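PDB 4CO9: kynurenine formamidase from Bacillus anthracis, which catalyses the zinc-dependent hydrolysis of N-formyl-L-kynurenine to L-kynurenine and formate, the second step in the kynurenine pathway of tryptophan degradation. Local coordinates for residues V70-I84 / A183-S197. Numbering follows the deposited sequence. Where two conformers were deposited one is given.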
ATOM      1  N   VAL C  70      -9.612   3.455  -8.908  1.00 10.67           N
ATOM      2  CA  VAL C  70      -8.801   3.668  -7.717  1.00 10.43           C
ATOM      3  C   VAL C  70      -7.982   4.958  -7.761  1.00 10.55           C
ATOM      4  O   VAL C  70      -7.963   5.701  -6.784  1.00 10.28           O
ATOM      5  CB  VAL C  70      -7.871   2.468  -7.445  1.00 10.30           C
ATOM      6  CG1 VAL C  70      -6.755   2.846  -6.477  1.00 10.19           C
ATOM      7  CG2 VAL C  70      -8.675   1.313  -6.891  1.00 10.40           C
ATOM      8  N   LEU C  71      -7.288   5.208  -8.858  1.00 10.71           N
ATOM      9  CA  LEU C  71      -6.390   6.344  -8.913  1.00 11.15           C
ATOM     10  C   LEU C  71      -7.144   7.683  -8.857  1.00 12.03           C
ATOM     11  O   LEU C  71      -6.561   8.701  -8.486  1.00 11.14           O
ATOM     12  CB  LEU C  71      -5.495   6.277 -10.152  1.00 11.51           C
ATOM     13  CG  LEU C  71      -4.368   7.308 -10.289  1.00 11.38           C
ATOM     14  CD1 LEU C  71      -3.458   7.331  -9.071  1.00 11.64           C
ATOM     15  CD2 LEU C  71      -3.554   7.039 -11.541  1.00 11.63           C
ATOM     16  N   ASP C  72      -8.432   7.670  -9.202  1.00 12.75           N
ATOM     17  CA  ASP C  72      -9.282   8.871  -9.115  1.00 13.65           C
ATOM     18  C   ASP C  72      -9.650   9.201  -7.666  1.00 13.25           C
ATOM     19  O   ASP C  72     -10.162  10.287  -7.388  1.00 12.59           O
ATOM     20  CB  ASP C  72     -10.601   8.680  -9.884  1.00 14.92           C
ATOM     21  CG  ASP C  72     -10.416   8.315 -11.352  1.00 15.88           C
ATOM     22  OD1 ASP C  72      -9.473   8.832 -11.975  1.00 16.91           O
ATOM     23  OD2 ASP C  72     -11.229   7.491 -11.884  1.00 17.34           O
ATOM     24  N   LEU C  73      -9.448   8.266  -6.746  1.00 12.27           N
ATOM     25  CA  LEU C  73      -9.846   8.485  -5.366  1.00 12.50           C
ATOM     26  C   LEU C  73      -8.892   9.443  -4.638  1.00 13.00           C
ATOM     27  O   LEU C  73      -7.672   9.408  -4.827  1.00 12.92           O
ATOM     28  CB  LEU C  73      -9.937   7.163  -4.606  1.00 12.46           C
ATOM     29  CG  LEU C  73     -10.939   6.141  -5.153  1.00 12.61           C
ATOM     30  CD1 LEU C  73     -10.708   4.789  -4.493  1.00 12.93           C
ATOM     31  CD2 LEU C  73     -12.365   6.600  -4.927  1.00 12.76           C
ATOM     32  N   ASP C  74      -9.476  10.270  -3.783  1.00 13.16           N
ATOM     33  CA  ASP C  74      -8.744  11.284  -3.035  1.00 13.71           C
ATOM     34  C   ASP C  74      -7.904  10.643  -1.920  1.00 12.74           C
ATOM     35  O   ASP C  74      -8.442  10.084  -0.968  1.00 11.83           O
ATOM     36  CB  ASP C  74      -9.768  12.264  -2.468  1.00 15.26           C
ATOM     37  CG  ASP C  74      -9.153  13.369  -1.658  1.00 16.90           C
ATOM     38  OD1 ASP C  74      -7.919  13.446  -1.559  1.00 17.77           O
ATOM     39  OD2 ASP C  74      -9.941  14.169  -1.113  1.00 19.44           O
ATOM     40  N   ILE C  75      -6.585  10.746  -2.018  1.00 11.96           N
ATOM     41  CA  ILE C  75      -5.714  10.120  -1.005  1.00 11.75           C
ATOM     42  C   ILE C  75      -5.878  10.675   0.418  1.00 11.50           C
ATOM     43  O   ILE C  75      -5.618   9.943   1.373  1.00 10.97           O
ATOM     44  CB  ILE C  75      -4.222  10.135  -1.402  1.00 11.90           C
ATOM     45  CG1 ILE C  75      -3.719  11.570  -1.612  1.00 12.06           C
ATOM     46  CG2 ILE C  75      -4.007   9.267  -2.641  1.00 12.04           C
ATOM     47  CD1 ILE C  75      -2.225  11.648  -1.851  1.00 12.35           C
ATOM     48  N   GLN C  76      -6.361  11.921   0.561  1.00 11.19           N
ATOM     49  CA  GLN C  76      -6.551  12.519   1.905  1.00 11.23           C
ATOM     50  C   GLN C  76      -7.532  11.715   2.727  1.00 11.26           C
ATOM     51  O   GLN C  76      -7.455  11.731   3.938  1.00 11.30           O
ATOM     52  CB  GLN C  76      -6.991  14.011   1.745  0.50 11.11           C
ATOM     53  CG  GLN C  76      -6.267  14.914   0.688  0.60 10.86           C
ATOM     54  CD  GLN C  76      -4.752  14.913   0.785  0.60 10.78           C
ATOM     55  OE1 GLN C  76      -4.179  14.924   1.882  0.60 10.64           O
ATOM     56  NE2 GLN C  76      -4.100  14.890  -0.366  0.60 10.62           N
ATOM     57  N   VAL C  77      -8.471  11.052   2.058  1.00 11.54           N
ATOM     58  CA  VAL C  77      -9.478  10.262   2.730  1.00 11.57           C
ATOM     59  C   VAL C  77      -8.873   9.115   3.535  1.00 11.02           C
ATOM     60  O   VAL C  77      -9.372   8.759   4.616  1.00 10.71           O
ATOM     61  CB  VAL C  77     -10.478   9.686   1.704  1.00 12.17           C
ATOM     62  CG1 VAL C  77     -11.405   8.670   2.357  1.00 12.35           C
ATOM     63  CG2 VAL C  77     -11.309  10.801   1.092  1.00 12.94           C
ATOM     64  N   TYR C  78      -7.771   8.572   3.030  1.00 10.29           N
ATOM     65  CA  TYR C  78      -7.212   7.338   3.571  1.00 10.17           C
ATOM     66  C   TYR C  78      -6.077   7.534   4.587  1.00 10.39           C
ATOM     67  O   TYR C  78      -5.459   6.556   4.997  1.00  9.98           O
ATOM     68  CB  TYR C  78      -6.737   6.457   2.415  1.00  9.99           C
ATOM     69  CG  TYR C  78      -7.846   6.083   1.481  1.00  9.84           C
ATOM     70  CD1 TYR C  78      -8.668   4.997   1.758  1.00  9.91           C
ATOM     71  CD2 TYR C  78      -8.118   6.837   0.348  1.00  9.69           C
ATOM     72  CE1 TYR C  78      -9.714   4.650   0.909  1.00  9.93           C
ATOM     73  CE2 TYR C  78      -9.163   6.507  -0.503  1.00  9.83           C
ATOM     74  CZ  TYR C  78      -9.959   5.403  -0.218  1.00  9.91           C
ATOM     75  OH  TYR C  78     -11.004   5.059  -1.056  1.00 10.20           O
ATOM     76  N   VAL C  79      -5.796   8.786   4.973  1.00 10.69           N
ATOM     77  CA  VAL C  79      -4.814   9.074   6.005  1.00 11.15           C
ATOM     78  C   VAL C  79      -5.384  10.115   6.957  1.00 11.85           C
ATOM     79  O   VAL C  79      -5.759  11.203   6.527  1.00 12.55           O
ATOM     80  CB  VAL C  79      -3.505   9.636   5.414  1.00 11.22           C
ATOM     81  CG1 VAL C  79      -2.461   9.818   6.512  1.00 11.30           C
ATOM     82  CG2 VAL C  79      -2.959   8.711   4.328  1.00 11.49           C
ATOM     83  N   GLY C  80      -5.384   9.813   8.250  1.00 12.55           N
ATOM     84  CA  GLY C  80      -5.763  10.812   9.243  1.00 13.02           C
ATOM     85  C   GLY C  80      -6.499  10.241  10.434  1.00 13.44           C
ATOM     86  O   GLY C  80      -6.605   9.018  10.576  1.00 13.40           O
ATOM     87  N   PRO C  81      -6.998  11.132  11.314  1.00 13.69           N
ATOM     88  CA  PRO C  81      -7.664  10.726  12.543  1.00 13.91           C
ATOM     89  C   PRO C  81      -8.791   9.753  12.276  1.00 13.32           C
ATOM     90  O   PRO C  81      -9.537   9.917  11.307  1.00 12.84           O
ATOM     91  CB  PRO C  81      -8.206  12.053  13.100  1.00 14.05           C
ATOM     92  CG  PRO C  81      -7.241  13.066  12.606  1.00 14.44           C
ATOM     93  CD  PRO C  81      -6.876  12.601  11.221  1.00 14.11           C
ATOM     94  N   THR C  82      -8.884   8.742  13.126  1.00 13.19           N
ATOM     95  CA  THR C  82      -9.901   7.712  13.016  1.00 13.12           C
ATOM     96  C   THR C  82     -10.366   7.342  14.401  1.00 13.40           C
ATOM     97  O   THR C  82      -9.607   7.420  15.364  1.00 12.81           O
ATOM     98  CB  THR C  82      -9.469   6.377  12.318  0.50 13.13           C
ATOM     99  OG1 THR C  82     -10.627   5.591  11.991  0.50 12.88           O
ATOM    100  CG2 THR C  82      -8.618   5.509  13.213  0.50 13.12           C
ATOM    101  N   ARG C  83     -11.637   6.975  14.497  1.00 13.91           N
ATOM    102  CA  ARG C  83     -12.194   6.460  15.722  1.00 14.40           C
ATOM    103  C   ARG C  83     -12.536   4.996  15.521  1.00 13.48           C
ATOM    104  O   ARG C  83     -13.046   4.620  14.472  1.00 13.06           O
ATOM    105  CB  ARG C  83     -13.453   7.240  16.106  1.00 15.56           C
ATOM    106  CG  ARG C  83     -14.123   6.597  17.295  1.00 16.43           C
ATOM    107  CD  ARG C  83     -13.766   7.157  18.661  1.00 17.78           C
ATOM    108  NE  ARG C  83     -13.655   8.614  18.726  1.00 18.80           N
ATOM    109  CZ  ARG C  83     -14.663   9.432  19.001  1.00 19.88           C
ATOM    110  NH1 ARG C  83     -15.880   8.955  19.233  1.00 19.69           N
ATOM    111  NH2 ARG C  83     -14.447  10.741  19.062  1.00 20.62           N
ATOM    112  N   ILE C  84     -12.266   4.177  16.532  1.00 12.96           N
ATOM    113  CA  ILE C  84     -12.611   2.767  16.511  1.00 13.28           C
ATOM    114  C   ILE C  84     -13.640   2.450  17.599  1.00 13.33           C
ATOM    115  O   ILE C  84     -13.459   2.841  18.758  1.00 13.51           O
ATOM    116  CB  ILE C  84     -11.362   1.901  16.727  1.00 13.65           C
ATOM    117  CG1 ILE C  84     -10.302   2.276  15.676  1.00 13.91           C
ATOM    118  CG2 ILE C  84     -11.713   0.425  16.683  1.00 13.78           C
ATOM    119  CD1 ILE C  84      -9.064   1.415  15.706  1.00 14.21           C
ATOM    120  N   ALA C 183      -7.579  -1.576  21.073  1.00 16.85           N
ATOM    121  CA  ALA C 183      -8.624  -1.047  21.927  1.00 16.98           C
ATOM    122  C   ALA C 183      -9.441  -0.012  21.182  1.00 17.41           C
ATOM    123  O   ALA C 183      -8.963   0.610  20.212  1.00 16.10           O
ATOM    124  CB  ALA C 183      -8.000  -0.430  23.173  1.00 17.56           C
ATOM    125  N   ASP C 184     -10.666   0.206  21.655  1.00 18.00           N
ATOM    126  CA  ASP C 184     -11.493   1.292  21.155  1.00 18.73           C
ATOM    127  C   ASP C 184     -10.806   2.617  21.394  1.00 18.11           C
ATOM    128  O   ASP C 184     -10.017   2.756  22.329  1.00 18.98           O
ATOM    129  CB  ASP C 184     -12.847   1.327  21.866  1.00 19.68           C
ATOM    130  CG  ASP C 184     -13.718   0.142  21.542  1.00 20.92           C
ATOM    131  OD1 ASP C 184     -13.501  -0.537  20.521  1.00 23.16           O
ATOM    132  OD2 ASP C 184     -14.687  -0.082  22.294  1.00 23.20           O
ATOM    133  N   GLY C 185     -11.122   3.608  20.575  1.00 16.95           N
ATOM    134  CA  GLY C 185     -10.623   4.944  20.812  1.00 16.70           C
ATOM    135  C   GLY C 185     -10.128   5.630  19.566  1.00 17.08           C
ATOM    136  O   GLY C 185     -10.504   5.270  18.442  1.00 16.08           O
ATOM    137  N   ASP C 186      -9.262   6.615  19.783  1.00 16.69           N
ATOM    138  CA  ASP C 186      -8.802   7.489  18.740  1.00 17.30           C
ATOM    139  C   ASP C 186      -7.395   7.160  18.294  1.00 16.36           C
ATOM    140  O   ASP C 186      -6.502   6.926  19.111  1.00 16.26           O
ATOM    141  CB  ASP C 186      -8.874   8.939  19.195  1.00 18.59           C
ATOM    142  CG  ASP C 186     -10.295   9.458  19.216  1.00 20.31           C
ATOM    143  OD1 ASP C 186     -11.135   8.999  18.399  1.00 21.88           O
ATOM    144  OD2 ASP C 186     -10.565  10.337  20.035  1.00 22.41           O
ATOM    145  N   TYR C 187      -7.215   7.158  16.982  1.00 14.76           N
ATOM    146  CA  TYR C 187      -5.956   6.819  16.378  1.00 14.16           C
ATOM    147  C   TYR C 187      -5.751   7.687  15.161  1.00 13.66           C
ATOM    148  O   TYR C 187      -6.664   8.392  14.718  1.00 14.00           O
ATOM    149  CB  TYR C 187      -5.977   5.364  15.917  1.00 13.61           C
ATOM    150  CG  TYR C 187      -6.138   4.344  17.002  1.00 13.62           C
ATOM    151  CD1 TYR C 187      -7.399   4.038  17.523  1.00 13.64           C
ATOM    152  CD2 TYR C 187      -5.042   3.644  17.486  1.00 13.27           C
ATOM    153  CE1 TYR C 187      -7.544   3.075  18.502  1.00 13.75           C
ATOM    154  CE2 TYR C 187      -5.174   2.693  18.469  1.00 13.35           C
ATOM    155  CZ  TYR C 187      -6.421   2.403  18.969  1.00 13.63           C
ATOM    156  OH  TYR C 187      -6.531   1.462  19.961  1.00 13.51           O
ATOM    157  N   GLU C 188      -4.545   7.629  14.618  1.00 13.42           N
ATOM    158  CA  GLU C 188      -4.298   8.057  13.255  1.00 13.55           C
ATOM    159  C   GLU C 188      -4.283   6.799  12.401  1.00 12.43           C
ATOM    160  O   GLU C 188      -3.704   5.792  12.800  1.00 12.26           O
ATOM    161  CB  GLU C 188      -2.979   8.824  13.162  0.50 14.33           C
ATOM    162  CG  GLU C 188      -3.061  10.216  13.789  0.50 15.18           C
ATOM    163  CD  GLU C 188      -3.537  11.279  12.826  0.50 15.68           C
ATOM    164  OE1 GLU C 188      -3.969  10.923  11.731  0.50 15.95           O
ATOM    165  OE2 GLU C 188      -3.535  12.475  13.178  0.50 17.30           O
ATOM    166  N   LEU C 189      -4.977   6.840  11.266  1.00 11.14           N
ATOM    167  CA  LEU C 189      -5.072   5.696  10.343  1.00 10.69           C
ATOM    168  C   LEU C 189      -4.283   5.998   9.078  1.00  9.75           C
ATOM    169  O   LEU C 189      -4.264   7.132   8.610  1.00  9.39           O
ATOM    170  CB  LEU C 189      -6.528   5.442   9.939  1.00 10.76           C
ATOM    171  CG  LEU C 189      -6.832   4.406   8.845  1.00 11.05           C
ATOM    172  CD1 LEU C 189      -6.450   2.995   9.264  1.00 11.03           C
ATOM    173  CD2 LEU C 189      -8.315   4.453   8.485  1.00 11.48           C
ATOM    174  N   ILE C 190      -3.631   4.972   8.545  1.00  9.43           N
ATOM    175  CA  ILE C 190      -3.117   4.984   7.177  1.00  8.96           C
ATOM    176  C   ILE C 190      -3.651   3.733   6.485  1.00  8.67           C
ATOM    177  O   ILE C 190      -3.476   2.616   6.984  1.00  8.30           O
ATOM    178  CB  ILE C 190      -1.583   4.944   7.131  1.00  9.37           C
ATOM    179  CG1 ILE C 190      -0.986   6.140   7.897  1.00  9.68           C
ATOM    180  CG2 ILE C 190      -1.097   4.942   5.684  1.00  9.29           C
ATOM    181  CD1 ILE C 190       0.498   6.005   8.155  1.00  9.93           C
ATOM    182  N   ALA C 191      -4.279   3.914   5.329  1.00  8.26           N
ATOM    183  CA  ALA C 191      -4.794   2.781   4.559  1.00  8.34           C
ATOM    184  C   ALA C 191      -4.871   3.115   3.069  1.00  8.09           C
ATOM    185  O   ALA C 191      -5.949   3.181   2.487  1.00  8.05           O
ATOM    186  CB  ALA C 191      -6.148   2.360   5.094  1.00  8.25           C
ATOM    187  N   LEU C 192      -3.708   3.335   2.460  1.00  7.93           N
ATOM    188  CA  LEU C 192      -3.636   3.947   1.139  1.00  8.07           C
ATOM    189  C   LEU C 192      -3.764   2.932   0.011  1.00  7.89           C
ATOM    190  O   LEU C 192      -3.069   1.919   0.017  1.00  8.00           O
ATOM    191  CB  LEU C 192      -2.306   4.690   0.973  1.00  8.31           C
ATOM    192  CG  LEU C 192      -2.197   6.045   1.674  1.00  8.52           C
ATOM    193  CD1 LEU C 192      -0.741   6.384   1.930  1.00  8.51           C
ATOM    194  CD2 LEU C 192      -2.864   7.128   0.842  1.00  8.71           C
ATOM    195  N   PRO C 193      -4.622   3.217  -0.981  1.00  7.80           N
ATOM    196  CA  PRO C 193      -4.638   2.345  -2.163  1.00  7.75           C
ATOM    197  C   PRO C 193      -3.385   2.515  -2.997  1.00  7.52           C
ATOM    198  O   PRO C 193      -2.793   3.602  -3.019  1.00  7.25           O
ATOM    199  CB  PRO C 193      -5.846   2.818  -2.966  1.00  7.82           C
ATOM    200  CG  PRO C 193      -6.231   4.146  -2.427  1.00  7.86           C
ATOM    201  CD  PRO C 193      -5.575   4.337  -1.085  1.00  7.88           C
ATOM    202  N   LEU C 194      -2.994   1.449  -3.682  1.00  7.29           N
ATOM    203  CA  LEU C 194      -1.980   1.540  -4.704  1.00  7.29           C
ATOM    204  C   LEU C 194      -2.484   2.447  -5.822  1.00  7.19           C
ATOM    205  O   LEU C 194      -3.692   2.641  -5.978  1.00  7.25           O
ATOM    206  CB  LEU C 194      -1.652   0.144  -5.243  1.00  7.48           C
ATOM    207  CG  LEU C 194      -1.086  -0.859  -4.223  1.00  7.58           C
ATOM    208  CD1 LEU C 194      -0.833  -2.192  -4.912  1.00  7.75           C
ATOM    209  CD2 LEU C 194       0.205  -0.343  -3.607  1.00  7.63           C
ATOM    210  N   ALA C 195      -1.562   3.007  -6.600  1.00  7.10           N
ATOM    211  CA  ALA C 195      -1.915   3.979  -7.630  1.00  7.12           C
ATOM    212  C   ALA C 195      -2.461   3.306  -8.900  1.00  7.14           C
ATOM    213  O   ALA C 195      -1.932   3.497  -9.975  1.00  7.18           O
ATOM    214  CB  ALA C 195      -0.706   4.842  -7.954  1.00  7.09           C
ATOM    215  N   LEU C 196      -3.540   2.537  -8.758  1.00  7.10           N
ATOM    216  CA  LEU C 196      -4.041   1.711  -9.852  1.00  7.14           C
ATOM    217  C   LEU C 196      -4.983   2.498 -10.745  1.00  7.38           C
ATOM    218  O   LEU C 196      -6.086   2.828 -10.326  1.00  7.39           O
ATOM    219  CB  LEU C 196      -4.757   0.487  -9.292  1.00  7.05           C
ATOM    220  CG  LEU C 196      -3.837  -0.522  -8.617  1.00  6.95           C
ATOM    221  CD1 LEU C 196      -4.595  -1.401  -7.635  1.00  6.80           C
ATOM    222  CD2 LEU C 196      -3.140  -1.364  -9.669  1.00  6.98           C
ATOM    223  N   SER C 197      -4.535   2.812 -11.954  1.00  7.56           N
ATOM    224  CA  SER C 197      -5.293   3.664 -12.874  1.00  7.95           C
ATOM    225  C   SER C 197      -6.697   3.165 -13.140  1.00  8.53           C
ATOM    226  O   SER C 197      -7.628   3.951 -13.218  1.00  8.20           O
ATOM    227  CB  SER C 197      -4.555   3.800 -14.216  1.00  7.89           C
ATOM    228  OG  SER C 197      -3.255   4.348 -14.058  1.00  7.73           O
TER
HETATM  229  O   HOH W   1      -7.690   6.578 -13.494  1.00 28.26           O
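T82 and Y187 exchange two backbone hydrogen bonds, one of the hydrogen-bonded pairs that join strands 81-84 and 185-190 as antiparallel neighbours in the mixed central sheet. G80 with L189 and I84 with G185 are bonded in the same way, and A191 N also bonds to Y78 O (2.9 Å). The tight side is the face of T82, I84, Y187 and L189, covered in part by I208 of strand 207-210. There I84 CD1 lies 3.6 Å from Y187 CE1, the two side chains crossing at about a right angle. Further along, the 3-10 turns and loops of 70-78 pack on 192-197: P193 CD makes a CH-pi contact over one face of the Y78 ring, offset toward the rim, with V77 CG1 over the opposite face, and Y78 OH is hydrogen-bonded to H172 ND1. This end approaches the zinc site, the Y78 side chain being about 7 Å from that of D58. The other sheet face is more open: P81 is exposed and R83, D186 and E188 partly so. R83 bends at chi2 and chi3; NH1 goes to H102 O, while NE forms a 2.6 Å salt bridge on the syn side of D186 OD1, 27° out of the carboxylate plane.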